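Local coordinates for extracellular solute-binding protein (Conexibacter woesei, PDB 4P98) that probably binds a small solute outside the cell, perhaps a nucleoside as in PnrA-type relatives, and delivers it to an ABC transporter for uptake, at residues 154-157 with 158-162; 122-125 with 126-129; 257-261 with 262-266; 247-250 with 251-255. All blocks are in the same frame, centred on the assembly; numbering follows the deposited sequence.

Interaction 1 (154-157 with 158-162); sequences PFVL and ATHKG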
loop_
_atom_site.group_PDB
_atom_site.type_symbol
_atom_site.label_atom_id
_atom_site.label_comp_id
_atom_site.label_asym_id
_atom_site.label_seq_id
_atom_site.Cartn_x
_atom_site.Cartn_y
_atom_site.Cartn_z
ATOM N N PRO A 154 14.279 4.818 -7.081
ATOM C CA PRO A 154 13.673 6.081 -6.689
ATOM C C PRO A 154 12.444 5.980 -5.761
ATOM O O PRO A 154 12.390 6.707 -4.778
ATOM C CB PRO A 154 13.322 6.732 -8.036
ATOM C CG PRO A 154 14.329 6.180 -8.984
ATOM C CD PRO A 154 14.528 4.759 -8.538
ATOM N N PHE A 155 11.497 5.086 -6.023
ATOM C CA PHE A 155 10.307 4.986 -5.167
ATOM C C PHE A 155 10.647 4.477 -3.761
ATOM O O PHE A 155 9.992 4.855 -2.803
ATOM C CB PHE A 155 9.177 4.148 -5.811
ATOM C CG PHE A 155 9.386 2.649 -5.765
ATOM C CD1 PHE A 155 10.136 2.000 -6.747
ATOM C CD2 PHE A 155 8.788 1.878 -4.776
ATOM C CE1 PHE A 155 10.316 0.625 -6.714
ATOM C CE2 PHE A 155 8.957 0.503 -4.742
ATOM C CZ PHE A 155 9.726 -0.121 -5.711
ATOM N N VAL A 156 11.661 3.613 -3.648
ATOM C CA VAL A 156 12.100 3.131 -2.349
ATOM C C VAL A 156 12.766 4.266 -1.551
ATOM O O VAL A 156 12.444 4.487 -0.381
ATOM C CB VAL A 156 13.059 1.928 -2.494
ATOM C CG1 VAL A 156 13.559 1.469 -1.132
ATOM C CG2 VAL A 156 12.350 0.800 -3.210
ATOM N N LEU A 157 13.671 4.995 -2.190
ATOM C CA LEU A 157 14.327 6.153 -1.553
ATOM C C LEU A 157 13.298 7.221 -1.124
ATOM O O LEU A 157 13.424 7.839 -0.057
ATOM C CB LEU A 157 15.364 6.756 -2.496
ATOM C CG LEU A 157 16.584 5.896 -2.846
ATOM C CD1 LEU A 157 17.455 6.585 -3.883
ATOM C CD2 LEU A 157 17.386 5.584 -1.596
ATOM N N ALA A 158 12.263 7.395 -1.935
ATOM C CA ALA A 158 11.165 8.309 -1.588
ATOM C C ALA A 158 10.386 7.821 -0.348
ATOM O O ALA A 158 10.062 8.621 0.557
ATOM C CB ALA A 158 10.235 8.498 -2.774
ATOM N N THR A 159 10.113 6.519 -0.296
ATOM C CA THR A 159 9.436 5.929 0.850
ATOM C C THR A 159 10.234 6.201 2.125
ATOM O O THR A 159 9.668 6.601 3.151
ATOM C CB THR A 159 9.232 4.408 0.678
ATOM O OG1 THR A 159 8.479 4.139 -0.528
ATOM C CG2 THR A 159 8.476 3.833 1.861
ATOM N N HIS A 160 11.543 5.974 2.053
ATOM C CA HIS A 160 12.436 6.182 3.194
ATOM C C HIS A 160 12.599 7.639 3.597
ATOM O O HIS A 160 12.727 7.941 4.794
ATOM C CB HIS A 160 13.793 5.551 2.928
ATOM C CG HIS A 160 13.788 4.072 3.126
ATOM N ND1 HIS A 160 14.525 3.452 4.109
ATOM C CD2 HIS A 160 13.096 3.094 2.502
ATOM C CE1 HIS A 160 14.306 2.150 4.065
ATOM N NE2 HIS A 160 13.439 1.907 3.103
ATOM N N LYS A 161 12.619 8.534 2.616
ATOM C CA LYS A 161 12.616 9.973 2.901
ATOM C C LYS A 161 11.334 10.340 3.665
ATOM O O LYS A 161 11.370 11.145 4.601
ATOM C CB LYS A 161 12.769 10.780 1.604
ATOM C CG LYS A 161 13.186 12.224 1.803
ATOM C CD LYS A 161 13.606 12.875 0.494
ATOM C CE LYS A 161 14.070 14.306 0.707
ATOM N NZ LYS A 161 14.313 14.987 -0.595
ATOM N N GLY A 162 10.217 9.724 3.281
ATOM C CA GLY A 162 8.946 9.861 3.991
ATOM C C GLY A 162 8.992 9.412 5.440
ATOM O O GLY A 162 8.526 10.128 6.335
#
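H160 lies alongside V156 one helical turn earlier, both side chains pointing the same way, with imidazole CD2 of H160 4.0 Å from CG1 of V156. That methyl is placed there because CG1 of V156 stands anti to the backbone N (chi1 178°). The ring also brings an edge to the backbone: CD2 of H160 is 3.3 Å from O of V156, close to the ring plane. The same carbonyl takes the helical bond from the backbone N of H160 at 3.0 Å. Both ring nitrogens bond outside this turn, ND1 to E178 and NE2 to T208, which fixes the imidazole's rotation. One residue earlier, T159 doubles the grip on O of F155: its N is 3.0 Å and its OG1 2.8 Å from that oxygen, reaching it from opposite faces of the carbonyl plane. A valine in place of T159 would probably leave O of F155 with the backbone N-H as its remaining partner here and the threonine side chain's tie to the previous turn lost. These turns open helix 154-170, the crossover of the beta-alpha-beta unit between strands 144-149 and 175-180, where V156, L157 and H160 rest on tyrosines Y176 and Y180 of the latter strand.

Interaction 2 (122-125 with 126-129); sequences TYDF and GQLG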
loop_
_atom_site.group_PDB
_atom_site.type_symbol
_atom_site.label_atom_id
_atom_site.label_comp_id
_atom_site.label_asym_id
_atom_site.label_seq_id
_atom_site.Cartn_x
_atom_site.Cartn_y
_atom_site.Cartn_z
ATOM N N THR A 122 -4.065 6.591 -8.432
ATOM C CA THR A 122 -2.672 6.689 -8.065
ATOM C C THR A 122 -2.539 6.892 -6.545
ATOM O O THR A 122 -3.527 7.152 -5.842
ATOM C CB THR A 122 -1.980 7.835 -8.825
ATOM O OG1 THR A 122 -0.563 7.763 -8.631
ATOM C CG2 THR A 122 -2.468 9.175 -8.355
ATOM N N TYR A 123 -1.309 6.736 -6.060
ATOM C CA TYR A 123 -0.928 7.063 -4.697
ATOM C C TYR A 123 0.547 7.410 -4.664
ATOM O O TYR A 123 1.286 7.124 -5.612
ATOM C CB TYR A 123 -1.208 5.914 -3.737
ATOM C CG TYR A 123 -0.305 4.682 -3.921
ATOM C CD1 TYR A 123 -0.463 3.823 -5.009
ATOM C CD2 TYR A 123 0.682 4.376 -2.991
ATOM C CE1 TYR A 123 0.347 2.688 -5.161
ATOM C CE2 TYR A 123 1.486 3.246 -3.135
ATOM C CZ TYR A 123 1.311 2.410 -4.219
ATOM O OH TYR A 123 2.122 1.293 -4.359
ATOM N N ASP A 124 0.974 8.030 -3.574
ATOM C CA ASP A 124 2.358 8.477 -3.435
ATOM C C ASP A 124 3.069 7.594 -2.405
ATOM O O ASP A 124 2.647 7.512 -1.247
ATOM C CB ASP A 124 2.416 9.950 -3.007
ATOM C CG ASP A 124 2.045 10.925 -4.131
ATOM O OD1 ASP A 124 2.213 10.612 -5.328
ATOM O OD2 ASP A 124 1.586 12.037 -3.809
ATOM N N PHE A 125 4.145 6.937 -2.838
ATOM C CA PHE A 125 4.931 6.054 -1.963
ATOM C C PHE A 125 5.415 6.783 -0.716
ATOM O O PHE A 125 5.378 6.242 0.383
ATOM C CB PHE A 125 6.130 5.477 -2.722
ATOM C CG PHE A 125 5.749 4.449 -3.745
ATOM C CD1 PHE A 125 5.404 3.167 -3.348
ATOM C CD2 PHE A 125 5.736 4.762 -5.097
ATOM C CE1 PHE A 125 5.045 2.208 -4.283
ATOM C CE2 PHE A 125 5.383 3.807 -6.042
ATOM C CZ PHE A 125 5.036 2.531 -5.630
ATOM N N GLY A 126 5.830 8.027 -0.901
ATOM C CA GLY A 126 6.296 8.864 0.199
ATOM C C GLY A 126 5.301 8.967 1.345
ATOM O O GLY A 126 5.710 9.100 2.490
ATOM N N GLN A 127 4.000 8.899 1.036
ATOM C CA GLN A 127 2.950 8.985 2.065
ATOM C C GLN A 127 2.816 7.745 2.930
ATOM O O GLN A 127 2.516 7.862 4.117
ATOM C CB GLN A 127 1.595 9.342 1.460
ATOM C CG GLN A 127 1.543 10.800 1.042
ATOM C CD GLN A 127 0.141 11.363 0.944
ATOM O OE1 GLN A 127 -0.827 10.747 1.355
ATOM N NE2 GLN A 127 0.039 12.548 0.376
ATOM N N LEU A 128 3.006 6.569 2.350
ATOM C CA LEU A 128 3.099 5.346 3.147
ATOM C C LEU A 128 4.271 5.460 4.106
ATOM O O LEU A 128 4.148 5.123 5.290
ATOM C CB LEU A 128 3.301 4.114 2.272
ATOM C CG LEU A 128 2.215 3.725 1.279
ATOM C CD1 LEU A 128 2.773 2.604 0.398
ATOM C CD2 LEU A 128 0.943 3.262 1.967
ATOM N N GLY A 129 5.402 5.945 3.607
ATOM C CA GLY A 129 6.569 6.157 4.448
ATOM C C GLY A 129 6.280 7.138 5.569
ATOM O O GLY A 129 6.581 6.869 6.735
HETATM O O HOH W 1 1.907 13.291 -1.556
#
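The phenol ring of Y123 meets L128 at its edge: CD1 of L128 lies near the ring plane, 3.8 Å from CE2 of Y123, and the two side chains cross obliquely. Y123 reaches forward to the helix because its CG sits between the backbone N and the carbonyl carbon (chi1 69°). The ring of F125 meets the ring of F155, the planes inclined at about 45°. Between these aromatic groups the backbone changes from strand to helix. Q127 N donates to O of D124 at 3.0 Å, from well above the carbonyl plane, as suits a tight first turn. Next, G129 N donates to O of F125 at 3.2 Å, now straight (168°) and in the carbonyl plane, a regular helical bond. G126 and G129 add no side-chain bulk to this turn. Beside this turn the amide of Q127 is held at both ends: OE1 takes the backbone N of L273, while NE2 gives to a water 2.8 Å away. That water also donates to OD2 of D124, but the aspartate has two conformers, so this bridge is doubtful as a permanent link. The contact therefore joins two kinds of chemistry: apolar packing of L128 against an aromatic edge, and a polar flank in which the amide oxygen of Q127 has a backbone donor and the aspartate meets the amide through a water in the conformer given.

Interaction 3 (257-261 with 262-266); sequences EQIRA and GTFGR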
loop_
_atom_site.group_PDB
_atom_site.type_symbol
_atom_site.label_atom_id
_atom_site.label_comp_id
_atom_site.label_asym_id
_atom_site.label_seq_id
_atom_site.Cartn_x
_atom_site.Cartn_y
_atom_site.Cartn_z
ATOM N N GLU A 257 -21.257 2.048 -8.166
ATOM C CA GLU A 257 -22.254 3.123 -8.251
ATOM C C GLU A 257 -22.263 3.813 -9.611
ATOM O O GLU A 257 -23.327 4.117 -10.162
ATOM C CB GLU A 257 -22.046 4.137 -7.131
ATOM C CG GLU A 257 -22.595 3.651 -5.798
ATOM C CD GLU A 257 -24.115 3.561 -5.833
ATOM O OE1 GLU A 257 -24.780 4.625 -5.863
ATOM O OE2 GLU A 257 -24.642 2.436 -5.878
ATOM N N GLN A 258 -21.080 4.052 -10.152
ATOM C CA GLN A 258 -20.948 4.649 -11.469
ATOM C C GLN A 258 -21.589 3.778 -12.534
ATOM O O GLN A 258 -22.306 4.275 -13.399
ATOM C CB GLN A 258 -19.482 4.875 -11.810
ATOM C CG GLN A 258 -18.838 6.014 -11.063
ATOM C CD GLN A 258 -17.332 6.029 -11.249
ATOM O OE1 GLN A 258 -16.833 6.005 -12.383
ATOM N NE2 GLN A 258 -16.601 6.082 -10.143
ATOM N N ILE A 259 -21.320 2.478 -12.473
ATOM C CA ILE A 259 -21.884 1.539 -13.443
ATOM C C ILE A 259 -23.410 1.523 -13.316
ATOM O O ILE A 259 -24.117 1.579 -14.308
ATOM C CB ILE A 259 -21.272 0.139 -13.253
ATOM C CG1 ILE A 259 -19.833 0.152 -13.774
ATOM C CG2 ILE A 259 -22.084 -0.934 -13.961
ATOM C CD1 ILE A 259 -18.999 -0.993 -13.254
ATOM N N ARG A 260 -23.907 1.496 -12.085
ATOM C CA ARG A 260 -25.349 1.461 -11.855
ATOM C C ARG A 260 -26.059 2.733 -12.334
ATOM O O ARG A 260 -27.184 2.657 -12.813
ATOM C CB ARG A 260 -25.642 1.148 -10.385
ATOM C CG ARG A 260 -25.453 -0.339 -10.073
ATOM C CD ARG A 260 -25.247 -0.645 -8.594
ATOM N NE ARG A 260 -25.147 -2.093 -8.372
ATOM C CZ ARG A 260 -24.554 -2.690 -7.335
ATOM N NH1 ARG A 260 -23.977 -1.988 -6.373
ATOM N NH2 ARG A 260 -24.538 -4.019 -7.263
ATOM N N ALA A 261 -25.392 3.881 -12.251
ATOM C CA ALA A 261 -25.975 5.162 -12.675
ATOM C C ALA A 261 -25.684 5.513 -14.128
ATOM O O ALA A 261 -26.231 6.476 -14.634
ATOM C CB ALA A 261 -25.477 6.287 -11.788
ATOM N N GLY A 262 -24.805 4.757 -14.785
ATOM C CA GLY A 262 -24.372 5.088 -16.128
ATOM C C GLY A 262 -23.374 6.227 -16.208
ATOM O O GLY A 262 -23.290 6.883 -17.235
ATOM N N THR A 263 -22.609 6.466 -15.142
ATOM C CA THR A 263 -21.663 7.588 -15.107
ATOM C C THR A 263 -20.182 7.175 -15.119
ATOM O O THR A 263 -19.300 7.996 -14.903
ATOM C CB THR A 263 -21.882 8.429 -13.842
ATOM O OG1 THR A 263 -21.747 7.590 -12.686
ATOM C CG2 THR A 263 -23.257 9.057 -13.864
ATOM N N PHE A 264 -19.903 5.907 -15.362
ATOM C CA PHE A 264 -18.530 5.413 -15.312
ATOM C C PHE A 264 -17.640 6.007 -16.385
ATOM O O PHE A 264 -18.061 6.186 -17.523
ATOM C CB PHE A 264 -18.518 3.883 -15.417
ATOM C CG PHE A 264 -17.191 3.262 -15.061
ATOM C CD1 PHE A 264 -16.149 3.237 -15.988
ATOM C CD2 PHE A 264 -16.978 2.705 -13.810
ATOM C CE1 PHE A 264 -14.914 2.681 -15.660
ATOM C CE2 PHE A 264 -15.749 2.148 -13.475
ATOM C CZ PHE A 264 -14.718 2.132 -14.409
ATOM N N GLY A 265 -16.408 6.324 -16.017
ATOM C CA GLY A 265 -15.378 6.672 -16.991
ATOM C C GLY A 265 -14.654 7.977 -16.690
ATOM O O GLY A 265 -15.265 8.971 -16.281
ATOM N N ARG A 266 -13.346 7.963 -16.906
ATOM C CA ARG A 266 -12.485 9.137 -16.781
ATOM C C ARG A 266 -12.375 9.756 -15.388
ATOM O O ARG A 266 -11.823 10.836 -15.246
ATOM C CB ARG A 266 -12.822 10.185 -17.861
ATOM C CG ARG A 266 -12.201 9.770 -19.179
ATOM C CD ARG A 266 -12.623 10.566 -20.388
ATOM N NE ARG A 266 -11.788 10.143 -21.518
ATOM C CZ ARG A 266 -11.962 10.509 -22.787
ATOM N NH1 ARG A 266 -11.131 10.055 -23.715
ATOM N NH2 ARG A 266 -12.961 11.300 -23.137
HETATM O O HOH W 2 -25.930 8.832 -16.394
#
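F264 folds back over the last turn of the helix, starting with its CB 3.9 Å from CB of Q258. Farther out, CD2 packs 3.8 Å from CG1 of I259, the two side chains lying side by side. With CG anti to the backbone N (chi1 -167°), the ring runs back along the helix towards its earlier turns, and it also meets the ring of H101. What turns the chain round is a Schellman motif. T263 N donates to O of Q258 at 2.8 Å, and G262 N bonds to O of I259 at 3.3 Å from far above the carbonyl plane. G262 takes a positive phi (76°), where a beta carbon would run into O of A261. OG1 of T263 adds a weak bond to O of Q258 at 3.4 Å, and its CG2 lies 4.1 Å from CB of A261. A water bridges the carbonyls of A261 and, weakly, G262. The contact is at the surface, closing helix 249-261 and feeding the chain into strand 268-271; on its inner side I259 and F264 both lean on L78 of strand 78-82, while R266 is paired through its backbone with V118.

Interaction 4 (247-250 with 251-255); sequences DLLP and TYQSY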
loop_
_atom_site.group_PDB
_atom_site.type_symbol
_atom_site.label_atom_id
_atom_site.label_comp_id
_atom_site.label_asym_id
_atom_site.label_seq_id
_atom_site.Cartn_x
_atom_site.Cartn_y
_atom_site.Cartn_z
ATOM N N ASP A 247 -6.560 1.476 1.136
ATOM C CA ASP A 247 -7.940 1.023 1.230
ATOM C C ASP A 247 -8.613 1.292 -0.099
ATOM O O ASP A 247 -9.021 2.435 -0.387
ATOM C CB ASP A 247 -8.681 1.746 2.362
ATOM C CG ASP A 247 -10.109 1.249 2.539
ATOM O OD1 ASP A 247 -10.502 0.232 1.915
ATOM O OD2 ASP A 247 -10.862 1.903 3.290
ATOM N N LEU A 248 -8.746 0.248 -0.912
ATOM C CA LEU A 248 -9.348 0.397 -2.236
ATOM C C LEU A 248 -10.863 0.262 -2.231
ATOM O O LEU A 248 -11.494 0.473 -3.267
ATOM C CB LEU A 248 -8.733 -0.596 -3.213
ATOM C CG LEU A 248 -7.417 -0.067 -3.803
ATOM C CD1 LEU A 248 -6.493 -1.197 -4.203
ATOM C CD2 LEU A 248 -7.698 0.842 -4.992
ATOM N N LEU A 249 -11.451 -0.083 -1.086
ATOM C CA LEU A 249 -12.889 -0.364 -1.051
ATOM C C LEU A 249 -13.731 0.851 -1.476
ATOM O O LEU A 249 -14.593 0.691 -2.318
ATOM C CB LEU A 249 -13.349 -0.950 0.293
ATOM C CG LEU A 249 -14.843 -1.269 0.348
ATOM C CD1 LEU A 249 -15.257 -2.317 -0.678
ATOM C CD2 LEU A 249 -15.244 -1.697 1.747
ATOM N N PRO A 250 -13.460 2.063 -0.940
ATOM C CA PRO A 250 -14.277 3.213 -1.411
ATOM C C PRO A 250 -14.202 3.431 -2.929
ATOM O O PRO A 250 -15.226 3.719 -3.577
ATOM C CB PRO A 250 -13.675 4.400 -0.665
ATOM C CG PRO A 250 -13.170 3.801 0.616
ATOM C CD PRO A 250 -12.643 2.427 0.232
ATOM N N THR A 251 -13.010 3.266 -3.496
ATOM C CA THR A 251 -12.835 3.381 -4.939
ATOM C C THR A 251 -13.668 2.326 -5.682
ATOM O O THR A 251 -14.392 2.646 -6.621
ATOM C CB THR A 251 -11.348 3.281 -5.328
ATOM O OG1 THR A 251 -10.625 4.361 -4.727
ATOM C CG2 THR A 251 -11.168 3.323 -6.845
ATOM N N TYR A 252 -13.574 1.072 -5.253
ATOM C CA TYR A 252 -14.350 -0.004 -5.866
ATOM C C TYR A 252 -15.859 0.189 -5.724
ATOM O O TYR A 252 -16.624 -0.107 -6.649
ATOM C CB TYR A 252 -13.964 -1.354 -5.255
ATOM C CG TYR A 252 -12.591 -1.906 -5.659
ATOM C CD1 TYR A 252 -11.731 -1.213 -6.509
ATOM C CD2 TYR A 252 -12.151 -3.122 -5.148
ATOM C CE1 TYR A 252 -10.477 -1.729 -6.838
ATOM C CE2 TYR A 252 -10.910 -3.644 -5.475
ATOM C CZ TYR A 252 -10.075 -2.944 -6.324
ATOM O OH TYR A 252 -8.831 -3.472 -6.646
ATOM N N GLN A 253 -16.291 0.643 -4.550
ATOM C CA GLN A 253 -17.715 0.948 -4.333
ATOM C C GLN A 253 -18.197 2.026 -5.293
ATOM O O GLN A 253 -19.277 1.921 -5.884
ATOM C CB GLN A 253 -17.950 1.357 -2.881
ATOM C CG GLN A 253 -17.851 0.170 -1.940
ATOM C CD GLN A 253 -17.852 0.573 -0.486
ATOM O OE1 GLN A 253 -17.329 1.627 -0.119
ATOM N NE2 GLN A 253 -18.417 -0.276 0.357
ATOM N N SER A 254 -17.362 3.032 -5.488
ATOM C CA SER A 254 -17.666 4.117 -6.424
ATOM C C SER A 254 -17.794 3.585 -7.857
ATOM O O SER A 254 -18.686 4.009 -8.609
ATOM C CB SER A 254 -16.607 5.219 -6.343
ATOM O OG SER A 254 -16.905 6.270 -7.263
ATOM N N TYR A 255 -16.920 2.656 -8.237
ATOM C CA TYR A 255 -17.054 1.993 -9.541
ATOM C C TYR A 255 -18.421 1.327 -9.744
ATOM O O TYR A 255 -19.024 1.439 -10.814
ATOM C CB TYR A 255 -15.962 0.924 -9.727
ATOM C CG TYR A 255 -14.531 1.418 -9.829
ATOM C CD1 TYR A 255 -14.223 2.729 -10.172
ATOM C CD2 TYR A 255 -13.471 0.535 -9.614
ATOM C CE1 TYR A 255 -12.906 3.154 -10.271
ATOM C CE2 TYR A 255 -12.156 0.953 -9.722
ATOM C CZ TYR A 255 -11.870 2.246 -10.066
ATOM O OH TYR A 255 -10.550 2.637 -10.170
HETATM O O HOH W 3 -10.339 3.896 -2.101
#
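O of L249 is met at 2.8 Å by the backbone N of Q253, which approaches nearly along the C=O axis with an N-H...O angle of 168°. The side chain of Q253 then folds back over the same residue: its CG lies 3.3 Å from O of L249, and CD of its amide packs 3.6 Å from CG of L249, the amide end laid over the leucine branch. L249 comes to meet it with CG anti to its own backbone N (chi1 -179°), a torsion that swings the branch along the helix. The amide's NE2 bonds D48, so the glutamine is both packed and tethered. An alanine in place of Q253 would probably uncover CG of L249 and leave D48 without this amide donor. On the buried side CB of L248 sits over the face of the Y252 ring, a CH-pi contact 4.2 Å from the ring centroid and 14° off its normal; both side chains touch A41 of helix 34-45. At the helix start L249 N donates to OD1 of D247 at 3.2 Å, a capping bond, coming from above the carboxylate plane. P250 suits the first turn, where its missing N-H costs no helical bond. A water ties O of D247, at 2.6 Å, to OG1 of T251. The chemistry is that of a capped helix start: the carboxylate would be expected to interact favourably with the helix dipole, a first-turn backbone amide is satisfied by a side chain, and the inner face is mostly apolar and aromatic packing around L248 and Y252.

All four contacts are local, so none closes a long loop; they follow in series along the chain, without nesting or crossing. Interaction 2 comes first, where strand 118-123 of the six-stranded sheet gives way to helix 125-137 and the chain passes towards the five-stranded sheet. Interaction 1 follows on the first crossover helix of that second sheet and touches interaction 2, T159 OG1 lying 3.5 Å from F125 CB. After strand 240-242 the chain returns: interaction 4 starts helix 249-261 and interaction 3 ends it before strand 268-271 joins the first sheet. Those two touch through F264 and Y255, while interactions 1 and 3 lie about 35 Å apart, centre to centre.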